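Local structure of fibronectin-binding protein BBK32 (Borrelia burgdorferi, 6N1L) at residues T33-M44 against A57-D68; E108-I116 against A128-M136. The protein binds fibronectin and, through the helical domain described here, inhibits the classical complement pathway, probably by binding the protease C1r. All blocks are in the same frame, centred on the assembly; numbering follows the deposited sequence.

Contact 1 (T33-M44 against A57-D68)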
loop_
_atom_site.group_PDB
_atom_site.type_symbol
_atom_site.label_atom_id
_atom_site.label_comp_id
_atom_site.label_asym_id
_atom_site.label_seq_id
_atom_site.Cartn_x
_atom_site.Cartn_y
_atom_site.Cartn_z
ATOM N N THR A 33 7.610 5.210 3.019
ATOM C CA THR A 33 8.794 4.407 3.333
ATOM C C THR A 33 9.725 4.314 2.130
ATOM O O THR A 33 10.944 4.498 2.245
ATOM C CB THR A 33 8.388 3.006 3.797
ATOM O OG1 THR A 33 7.482 3.100 4.897
ATOM C CG2 THR A 33 9.633 2.223 4.276
ATOM N N TYR A 34 9.164 4.028 0.957
ATOM C CA TYR A 34 9.952 4.027 -0.266
ATOM C C TYR A 34 10.663 5.363 -0.474
ATOM O O TYR A 34 11.853 5.388 -0.801
ATOM C CB TYR A 34 9.038 3.709 -1.441
ATOM C CG TYR A 34 9.651 3.998 -2.782
ATOM C CD1 TYR A 34 10.656 3.196 -3.294
ATOM C CD2 TYR A 34 9.198 5.069 -3.547
ATOM C CE1 TYR A 34 11.221 3.466 -4.547
ATOM C CE2 TYR A 34 9.748 5.343 -4.788
ATOM C CZ TYR A 34 10.752 4.540 -5.279
ATOM O OH TYR A 34 11.295 4.819 -6.516
ATOM N N THR A 35 9.967 6.478 -0.247
ATOM C CA THR A 35 10.589 7.786 -0.463
ATOM C C THR A 35 11.778 7.982 0.471
ATOM O O THR A 35 12.868 8.403 0.048
ATOM C CB THR A 35 9.557 8.887 -0.248
ATOM O OG1 THR A 35 8.543 8.780 -1.266
ATOM C CG2 THR A 35 10.212 10.263 -0.333
ATOM N N LEU A 36 11.589 7.638 1.743
ATOM C CA LEU A 36 12.652 7.772 2.733
ATOM C C LEU A 36 13.828 6.858 2.410
ATOM O O LEU A 36 14.990 7.289 2.455
ATOM C CB LEU A 36 12.093 7.485 4.130
ATOM C CG LEU A 36 13.067 7.804 5.276
ATOM C CD1 LEU A 36 13.335 9.276 5.284
ATOM C CD2 LEU A 36 12.451 7.370 6.616
ATOM N N PHE A 37 13.550 5.584 2.102
ATOM C CA PHE A 37 14.586 4.638 1.700
ATOM C C PHE A 37 15.400 5.207 0.540
ATOM O O PHE A 37 16.636 5.241 0.585
ATOM C CB PHE A 37 13.906 3.312 1.325
ATOM C CG PHE A 37 14.821 2.140 1.101
ATOM C CD1 PHE A 37 16.132 2.127 1.531
ATOM C CD2 PHE A 37 14.331 1.015 0.455
ATOM C CE1 PHE A 37 16.930 1.023 1.309
ATOM C CE2 PHE A 37 15.126 -0.088 0.230
ATOM C CZ PHE A 37 16.428 -0.087 0.664
ATOM N N SER A 38 14.701 5.715 -0.486
ATOM C CA SER A 38 15.370 6.304 -1.647
ATOM C C SER A 38 16.345 7.410 -1.257
ATOM O O SER A 38 17.469 7.463 -1.775
ATOM C CB SER A 38 14.333 6.850 -2.632
ATOM O OG SER A 38 13.525 5.804 -3.137
ATOM N N THR A 39 15.947 8.291 -0.334
ATOM C CA THR A 39 16.833 9.389 0.046
ATOM C C THR A 39 18.079 8.895 0.776
ATOM O O THR A 39 19.152 9.484 0.612
ATOM C CB THR A 39 16.106 10.440 0.895
ATOM O OG1 THR A 39 15.755 9.922 2.187
ATOM C CG2 THR A 39 14.855 10.936 0.178
ATOM N N LYS A 40 17.967 7.823 1.571
ATOM C CA LYS A 40 19.152 7.283 2.239
ATOM C C LYS A 40 20.137 6.704 1.234
ATOM O O LYS A 40 21.359 6.834 1.402
ATOM C CB LYS A 40 18.762 6.202 3.250
ATOM C CG LYS A 40 17.774 6.597 4.305
ATOM C CD LYS A 40 18.114 7.901 4.985
ATOM C CE LYS A 40 17.058 8.244 6.001
ATOM N NZ LYS A 40 17.332 9.531 6.648
ATOM N N LEU A 41 19.624 6.029 0.201
ATOM C CA LEU A 41 20.476 5.474 -0.839
ATOM C C LEU A 41 21.148 6.584 -1.629
ATOM O O LEU A 41 22.328 6.474 -1.990
ATOM C CB LEU A 41 19.655 4.572 -1.769
ATOM C CG LEU A 41 19.045 3.327 -1.107
ATOM C CD1 LEU A 41 18.062 2.640 -2.047
ATOM C CD2 LEU A 41 20.111 2.339 -0.647
ATOM N N THR A 42 20.414 7.670 -1.890
ATOM C CA THR A 42 21.008 8.824 -2.557
ATOM C C THR A 42 22.079 9.469 -1.688
ATOM O O THR A 42 23.190 9.745 -2.157
ATOM C CB THR A 42 19.921 9.838 -2.912
ATOM O OG1 THR A 42 19.092 9.300 -3.949
ATOM C CG2 THR A 42 20.549 11.141 -3.387
ATOM N N GLN A 43 21.770 9.694 -0.407
ATOM C CA GLN A 43 22.702 10.388 0.482
ATOM C C GLN A 43 24.006 9.621 0.638
ATOM O O GLN A 43 25.089 10.221 0.661
ATOM C CB GLN A 43 22.061 10.610 1.857
ATOM C CG GLN A 43 21.050 11.734 1.904
ATOM C CD GLN A 43 20.065 11.569 3.038
ATOM O OE1 GLN A 43 20.271 10.760 3.940
ATOM N NE2 GLN A 43 18.990 12.327 2.993
ATOM N N MET A 44 23.930 8.294 0.753
ATOM C CA MET A 44 25.136 7.528 1.052
ATOM C C MET A 44 26.119 7.499 -0.115
ATOM O O MET A 44 27.292 7.174 0.098
ATOM C CB MET A 44 24.764 6.106 1.496
ATOM C CG MET A 44 24.206 5.197 0.414
ATOM S SD MET A 44 23.809 3.543 1.039
ATOM C CE MET A 44 25.333 2.683 0.684
ATOM N N ALA A 57 23.991 7.545 6.773
ATOM C CA ALA A 57 22.982 7.245 5.760
ATOM C C ALA A 57 23.053 5.786 5.319
ATOM O O ALA A 57 22.020 5.145 5.090
ATOM C CB ALA A 57 23.152 8.183 4.565
ATOM N N LYS A 58 24.261 5.241 5.210
ATOM C CA LYS A 58 24.411 3.829 4.879
ATOM C C LYS A 58 23.809 2.940 5.967
ATOM O O LYS A 58 23.110 1.966 5.663
ATOM C CB LYS A 58 25.893 3.522 4.662
ATOM C CG LYS A 58 26.196 2.118 4.176
ATOM C CD LYS A 58 27.691 1.827 4.228
ATOM C CE LYS A 58 28.248 2.183 5.591
ATOM N NZ LYS A 58 29.677 2.620 5.514
ATOM N N GLU A 59 24.083 3.252 7.242
ATOM C CA GLU A 59 23.429 2.543 8.340
ATOM C C GLU A 59 21.915 2.634 8.227
ATOM O O GLU A 59 21.209 1.637 8.404
ATOM C CB GLU A 59 23.871 3.106 9.685
ATOM C CG GLU A 59 25.223 2.612 10.130
ATOM C CD GLU A 59 25.663 3.270 11.416
ATOM O OE1 GLU A 59 24.781 3.744 12.170
ATOM O OE2 GLU A 59 26.892 3.325 11.660
ATOM N N GLU A 60 21.400 3.833 7.950
ATOM C CA GLU A 60 19.952 4.003 7.889
ATOM C C GLU A 60 19.355 3.244 6.712
ATOM O O GLU A 60 18.274 2.662 6.837
ATOM C CB GLU A 60 19.602 5.487 7.822
ATOM C CG GLU A 60 19.691 6.181 9.175
ATOM C CD GLU A 60 20.013 7.652 9.050
ATOM O OE1 GLU A 60 19.931 8.175 7.918
ATOM O OE2 GLU A 60 20.351 8.280 10.086
ATOM N N ALA A 61 20.043 3.227 5.568
ATOM C CA ALA A 61 19.534 2.471 4.424
ATOM C C ALA A 61 19.478 0.982 4.736
ATOM O O ALA A 61 18.602 0.271 4.231
ATOM C CB ALA A 61 20.400 2.729 3.185
ATOM N N ALA A 62 20.393 0.492 5.585
ATOM C CA ALA A 62 20.406 -0.918 5.949
ATOM C C ALA A 62 19.329 -1.291 6.961
ATOM O O ALA A 62 19.127 -2.485 7.205
ATOM C CB ALA A 62 21.779 -1.306 6.517
ATOM N N LYS A 63 18.645 -0.320 7.557
ATOM C CA LYS A 63 17.652 -0.632 8.575
ATOM C C LYS A 63 16.269 -0.891 7.987
ATOM O O LYS A 63 15.387 -1.370 8.706
ATOM C CB LYS A 63 17.584 0.491 9.611
ATOM C CG LYS A 63 18.801 0.547 10.538
ATOM C CD LYS A 63 18.633 1.640 11.576
ATOM C CE LYS A 63 19.978 2.148 12.073
ATOM N NZ LYS A 63 19.829 3.215 13.111
ATOM N N PHE A 64 16.065 -0.613 6.705
ATOM C CA PHE A 64 14.797 -0.952 6.061
ATOM C C PHE A 64 14.731 -2.458 5.815
ATOM O O PHE A 64 15.687 -3.055 5.309
ATOM C CB PHE A 64 14.659 -0.176 4.744
ATOM C CG PHE A 64 14.506 1.308 4.929
ATOM C CD1 PHE A 64 15.618 2.136 5.034
ATOM C CD2 PHE A 64 13.240 1.884 5.036
ATOM C CE1 PHE A 64 15.470 3.499 5.220
ATOM C CE2 PHE A 64 13.084 3.252 5.228
ATOM C CZ PHE A 64 14.206 4.064 5.329
ATOM N N THR A 65 13.591 -3.079 6.154
ATOM C CA THR A 65 13.462 -4.530 6.071
ATOM C C THR A 65 12.384 -4.947 5.080
ATOM O O THR A 65 11.366 -4.265 4.906
ATOM C CB THR A 65 13.138 -5.154 7.442
ATOM O OG1 THR A 65 11.858 -4.705 7.910
ATOM C CG2 THR A 65 14.194 -4.767 8.469
ATOM N N LYS A 66 12.623 -6.092 4.435
ATOM C CA LYS A 66 11.580 -6.737 3.648
ATOM C C LYS A 66 10.430 -7.199 4.527
ATOM O O LYS A 66 9.272 -7.195 4.087
ATOM C CB LYS A 66 12.160 -7.915 2.868
ATOM C CG LYS A 66 11.126 -8.648 2.026
ATOM C CD LYS A 66 11.791 -9.526 1.011
ATOM C CE LYS A 66 11.202 -9.279 -0.352
ATOM N NZ LYS A 66 12.089 -9.775 -1.422
ATOM N N GLU A 67 10.730 -7.605 5.767
ATOM C CA GLU A 67 9.678 -7.963 6.714
ATOM C C GLU A 67 8.701 -6.812 6.918
ATOM O O GLU A 67 7.482 -7.022 6.954
ATOM C CB GLU A 67 10.297 -8.381 8.050
ATOM C CG GLU A 67 10.960 -9.758 8.032
ATOM C CD GLU A 67 12.413 -9.730 7.556
ATOM O OE1 GLU A 67 12.882 -8.673 7.072
ATOM O OE2 GLU A 67 13.090 -10.776 7.672
ATOM N N ASP A 68 9.216 -5.586 7.060
ATOM C CA ASP A 68 8.351 -4.433 7.275
ATOM C C ASP A 68 7.479 -4.165 6.051
ATOM O O ASP A 68 6.293 -3.826 6.184
ATOM C CB ASP A 68 9.200 -3.212 7.618
ATOM C CG ASP A 68 8.401 -1.934 7.693
ATOM O OD1 ASP A 68 7.551 -1.801 8.607
ATOM O OD2 ASP A 68 8.631 -1.045 6.835
HETATM O O HOH W 1 7.083 1.255 7.058
#

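Contact 2 (E108-I116 against A128-M136)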
loop_
_atom_site.group_PDB
_atom_site.type_symbol
_atom_site.label_atom_id
_atom_site.label_comp_id
_atom_site.label_asym_id
_atom_site.label_seq_id
_atom_site.Cartn_x
_atom_site.Cartn_y
_atom_site.Cartn_z
ATOM N N GLU A 108 -5.280 -7.687 -7.221
ATOM C CA GLU A 108 -4.030 -6.995 -7.538
ATOM C C GLU A 108 -3.070 -7.015 -6.356
ATOM O O GLU A 108 -1.859 -7.202 -6.536
ATOM C CB GLU A 108 -4.316 -5.551 -7.973
ATOM C CG GLU A 108 -3.059 -4.655 -8.187
ATOM C CD GLU A 108 -2.247 -4.989 -9.436
ATOM O OE1 GLU A 108 -2.746 -5.766 -10.277
ATOM O OE2 GLU A 108 -1.110 -4.463 -9.581
ATOM N N ILE A 109 -3.585 -6.825 -5.134
ATOM C CA ILE A 109 -2.711 -6.844 -3.955
ATOM C C ILE A 109 -2.017 -8.193 -3.836
ATOM O O ILE A 109 -0.820 -8.273 -3.520
ATOM C CB ILE A 109 -3.510 -6.502 -2.677
ATOM C CG1 ILE A 109 -3.994 -5.062 -2.734
ATOM C CG2 ILE A 109 -2.642 -6.664 -1.422
ATOM C CD1 ILE A 109 -4.925 -4.684 -1.622
ATOM N N LYS A 110 -2.746 -9.275 -4.126
ATOM C CA LYS A 110 -2.132 -10.593 -4.058
ATOM C C LYS A 110 -1.025 -10.732 -5.092
ATOM O O LYS A 110 0.021 -11.334 -4.812
ATOM C CB LYS A 110 -3.196 -11.675 -4.233
ATOM C CG LYS A 110 -4.083 -11.823 -2.994
ATOM C CD LYS A 110 -5.158 -12.880 -3.207
ATOM C CE LYS A 110 -6.223 -12.777 -2.127
ATOM N NZ LYS A 110 -7.549 -13.261 -2.616
ATOM N N THR A 111 -1.217 -10.150 -6.278
ATOM C CA THR A 111 -0.182 -10.182 -7.309
ATOM C C THR A 111 1.061 -9.416 -6.870
ATOM O O THR A 111 2.194 -9.853 -7.113
ATOM C CB THR A 111 -0.728 -9.607 -8.615
ATOM O OG1 THR A 111 -1.809 -10.425 -9.074
ATOM C CG2 THR A 111 0.348 -9.580 -9.691
ATOM N N LEU A 112 0.868 -8.273 -6.213
ATOM C CA LEU A 112 2.003 -7.496 -5.715
ATOM C C LEU A 112 2.747 -8.231 -4.610
ATOM O O LEU A 112 3.980 -8.168 -4.537
ATOM C CB LEU A 112 1.516 -6.133 -5.217
ATOM C CG LEU A 112 0.828 -5.244 -6.258
ATOM C CD1 LEU A 112 0.438 -3.904 -5.621
ATOM C CD2 LEU A 112 1.731 -5.022 -7.467
ATOM N N ILE A 113 2.021 -8.909 -3.715
ATOM C CA ILE A 113 2.682 -9.651 -2.646
ATOM C C ILE A 113 3.529 -10.769 -3.234
ATOM O O ILE A 113 4.618 -11.078 -2.731
ATOM C CB ILE A 113 1.634 -10.184 -1.649
ATOM C CG1 ILE A 113 1.088 -9.026 -0.815
ATOM C CG2 ILE A 113 2.225 -11.274 -0.754
ATOM C CD1 ILE A 113 -0.185 -9.348 -0.033
ATOM N N ALA A 114 3.056 -11.365 -4.331
ATOM C CA ALA A 114 3.832 -12.376 -5.037
ATOM C C ALA A 114 5.047 -11.762 -5.724
ATOM O O ALA A 114 6.125 -12.370 -5.737
ATOM C CB ALA A 114 2.945 -13.099 -6.052
ATOM N N LYS A 115 4.893 -10.563 -6.306
ATOM C CA LYS A 115 6.022 -9.883 -6.941
ATOM C C LYS A 115 7.104 -9.546 -5.926
ATOM O O LYS A 115 8.298 -9.664 -6.222
ATOM C CB LYS A 115 5.557 -8.607 -7.649
ATOM C CG LYS A 115 4.897 -8.820 -8.993
ATOM C CD LYS A 115 4.476 -7.494 -9.614
ATOM C CE LYS A 115 3.849 -7.699 -10.979
ATOM N NZ LYS A 115 3.287 -6.433 -11.511
ATOM N N ILE A 116 6.707 -9.118 -4.725
ATOM C CA ILE A 116 7.673 -8.782 -3.680
ATOM C C ILE A 116 8.471 -10.011 -3.267
ATOM O O ILE A 116 9.661 -9.911 -2.944
ATOM C CB ILE A 116 6.942 -8.150 -2.478
ATOM C CG1 ILE A 116 6.454 -6.748 -2.831
ATOM C CG2 ILE A 116 7.822 -8.114 -1.234
ATOM C CD1 ILE A 116 5.490 -6.208 -1.814
ATOM N N ALA A 128 9.273 -2.535 -7.799
ATOM C CA ALA A 128 8.299 -3.360 -8.495
ATOM C C ALA A 128 6.848 -2.983 -8.187
ATOM O O ALA A 128 5.965 -3.321 -8.982
ATOM C CB ALA A 128 8.538 -4.831 -8.155
ATOM N N ILE A 129 6.558 -2.318 -7.065
ATOM C CA ILE A 129 5.167 -2.141 -6.665
ATOM C C ILE A 129 4.729 -0.693 -6.536
ATOM O O ILE A 129 3.543 -0.439 -6.328
ATOM C CB ILE A 129 4.836 -2.918 -5.366
ATOM C CG1 ILE A 129 5.753 -2.537 -4.196
ATOM C CG2 ILE A 129 4.931 -4.424 -5.630
ATOM C CD1 ILE A 129 5.315 -1.321 -3.420
ATOM N N VAL A 130 5.637 0.286 -6.678
ATOM C CA VAL A 130 5.267 1.663 -6.344
ATOM C C VAL A 130 4.205 2.210 -7.301
ATOM O O VAL A 130 3.229 2.833 -6.869
ATOM C CB VAL A 130 6.505 2.572 -6.293
ATOM C CG1 VAL A 130 6.070 4.035 -6.323
ATOM C CG2 VAL A 130 7.242 2.297 -5.006
ATOM N N THR A 131 4.371 1.990 -8.613
ATOM C CA THR A 131 3.358 2.480 -9.543
ATOM C C THR A 131 1.998 1.864 -9.253
ATOM O O THR A 131 0.987 2.573 -9.212
ATOM C CB THR A 131 3.773 2.198 -10.992
ATOM O OG1 THR A 131 4.870 3.043 -11.328
ATOM C CG2 THR A 131 2.627 2.496 -11.939
ATOM N N SER A 132 1.961 0.547 -9.004
ATOM C CA SER A 132 0.692 -0.137 -8.768
ATOM C C SER A 132 -0.015 0.382 -7.524
ATOM O O SER A 132 -1.237 0.586 -7.538
ATOM C CB SER A 132 0.919 -1.647 -8.658
ATOM O OG SER A 132 1.372 -2.176 -9.902
ATOM N N ILE A 133 0.726 0.613 -6.430
ATOM C CA ILE A 133 0.022 1.052 -5.234
ATOM C C ILE A 133 -0.430 2.497 -5.360
ATOM O O ILE A 133 -1.451 2.879 -4.777
ATOM C CB ILE A 133 0.857 0.830 -3.950
ATOM C CG1 ILE A 133 2.129 1.677 -3.959
ATOM C CG2 ILE A 133 1.166 -0.660 -3.777
ATOM C CD1 ILE A 133 2.836 1.733 -2.585
ATOM N N LEU A 134 0.296 3.325 -6.103
ATOM C CA LEU A 134 -0.151 4.699 -6.288
ATOM C C LEU A 134 -1.460 4.724 -7.075
ATOM O O LEU A 134 -2.380 5.468 -6.733
ATOM C CB LEU A 134 0.920 5.520 -7.005
ATOM C CG LEU A 134 2.129 5.976 -6.170
ATOM C CD1 LEU A 134 3.117 6.675 -7.093
ATOM C CD2 LEU A 134 1.651 6.902 -5.073
ATOM N N LEU A 135 -1.559 3.882 -8.109
ATOM C CA LEU A 135 -2.808 3.796 -8.860
ATOM C C LEU A 135 -3.931 3.212 -8.006
ATOM O O LEU A 135 -5.087 3.660 -8.081
ATOM C CB LEU A 135 -2.582 2.963 -10.123
ATOM C CG LEU A 135 -1.724 3.682 -11.167
ATOM C CD1 LEU A 135 -1.218 2.757 -12.257
ATOM C CD2 LEU A 135 -2.516 4.854 -11.752
ATOM N N MET A 136 -3.607 2.192 -7.214
ATOM C CA MET A 136 -4.565 1.568 -6.314
ATOM C C MET A 136 -5.135 2.566 -5.310
ATOM O O MET A 136 -6.341 2.569 -5.039
ATOM C CB MET A 136 -3.879 0.403 -5.603
ATOM C CG MET A 136 -4.770 -0.387 -4.669
ATOM S SD MET A 136 -3.830 -1.735 -3.925
ATOM C CE MET A 136 -3.493 -2.739 -5.367
#

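Contact 1 (T33-M44 against A57-D68)
Thr33 lays its methyl against the edge of the Phe64 ring, with Thr33 CG2 3.7 Å from Phe64 CD2, where the bundle of helices carries a short antiparallel hairpin: helix 51-61 folds back on the end of helix 9-44, and the turn after it delivers Phe64. The polar branch of Thr33, OG1, bonds to Lys29 O of its own helix and accepts from a water that also donates to Asp68 OD2. One turn on, Leu36 brings CG and CD2 to the same ring near CZ, with CG in the ring plane. Phe37 takes a face instead. With CG anti to the backbone N (chi1 -170°), its ring lies face to face with the Phe64 ring in an offset stack, centroids 4.7 Å apart and planes 23° from parallel. Each phenylalanine sets its CB over the other's ring centre, and the CB of Phe37 lies 3.9 Å from the Phe64 centroid. Leu41 CD1 lies over the outer part of the opposite face of the Phe37 ring, and Tyr123 of helix 122-147 adds an edge-to-face pair. Lys40 suits the boundary: its CB packs on Ala61 CB at 3.8 Å, its CG borders the Phe64 ring, and the bent chain carries NZ to a salt bridge with Glu60 OE1 (3.2 Å), approached from 54° out of the carboxylate plane. The small Ala61 is a knob in a hole formed by Phe37, Lys40, Leu41 and Met44; the axes of segments 33-44 and 57-61 approach to 8.2 Å, a closeness that alanine permits. Gln43 CB and Met44 CB both touch Ala57 CB, another small methyl. From CB to SD, Met44 runs along the partner helix, its SD 4.1 Å from Ala61 CB; the bend at chi3 turns CE across Lys58, 3.6 Å from Lys58 CG.

Contact 2 (E108-I116 against A128-M136)
Leu112 pushes its forked end between Ile129, Ser132, Ile133 and Met136, a knob in the hole that these four make on the partner helix. Both of its methyls touch Ser132 CB; CD2 adds Ile129 CG2, 3.7 Å away, and CD1 adds Ile133 CG2 at 3.8 Å and, farther off, Met136 CE. A branched leucine fills such a hole well because one side chain can serve both walls. Ile129 answers with its CG2 branch, set anti to the carbonyl carbon; that methyl also meets Leu112 CB and, one turn along, Ile116 CG1. The pairing joins helix 93-117 to helix 122-147, consecutive in the chain and antiparallel at 165°, as one hairpin of the helical bundle. Helix 122-147 is kinked here, where the backbone N atoms of Thr131 and Ser132 make no bond to the preceding turn. Beyond the pair, Ile109 and Ile116 reach helix 66-87 at Leu76, Ile80 and Phe73, and Ile133 touches Ile27 and Ile30 of helix 9-44; these apolar side chains are buried among the four helices, with no polar group to satisfy. Met136 is unbranched and can fold: its chain, extended through chi2, sets SD 3.5 Å from Ile109 CG1, and a bend at chi3 (-66°) places CE 3.4 Å from Glu108 CG. The glutamate thus lends its aliphatic part to the apolar layer. Its chain bends at chi2 (72°), carrying the carboxylate past the methionine to the more exposed flank of the interface, where Ser132 OG donates a weak hydrogen bond of 3.4 Å to Glu108 OE2. The CB of Ser132 points toward the partner helix, and the short side chain leaves OG beside it for the carboxylate. Farther along that flank, the extended methylenes of Lys115 pass near Ala128, with CD 4.5 Å from Ala128 O.

Contact 2 lies in the buried middle of the bundle, its centre about 8 Å from the chain centre, while contact 1 is partly buried and farther out, about 17 Å from it. Aliphatic side chains and a methionine do the work inside, with one weak polar bond at the edge of the helix pair; the outer contact relies on an aromatic stack, alanine methyls, a salt bridge and a water. Contact 2 pairs two nearly antiparallel helices, whereas contact 1 sets a helix against a helix end, a turn and a loop. Helices 9-44 and 66-87, which carry parts of contact 1, also pack on contact 2: Tyr34 CG meets Val130 CG2 at 3.7 Å, and Lys66 NZ bonds to Ile116 O.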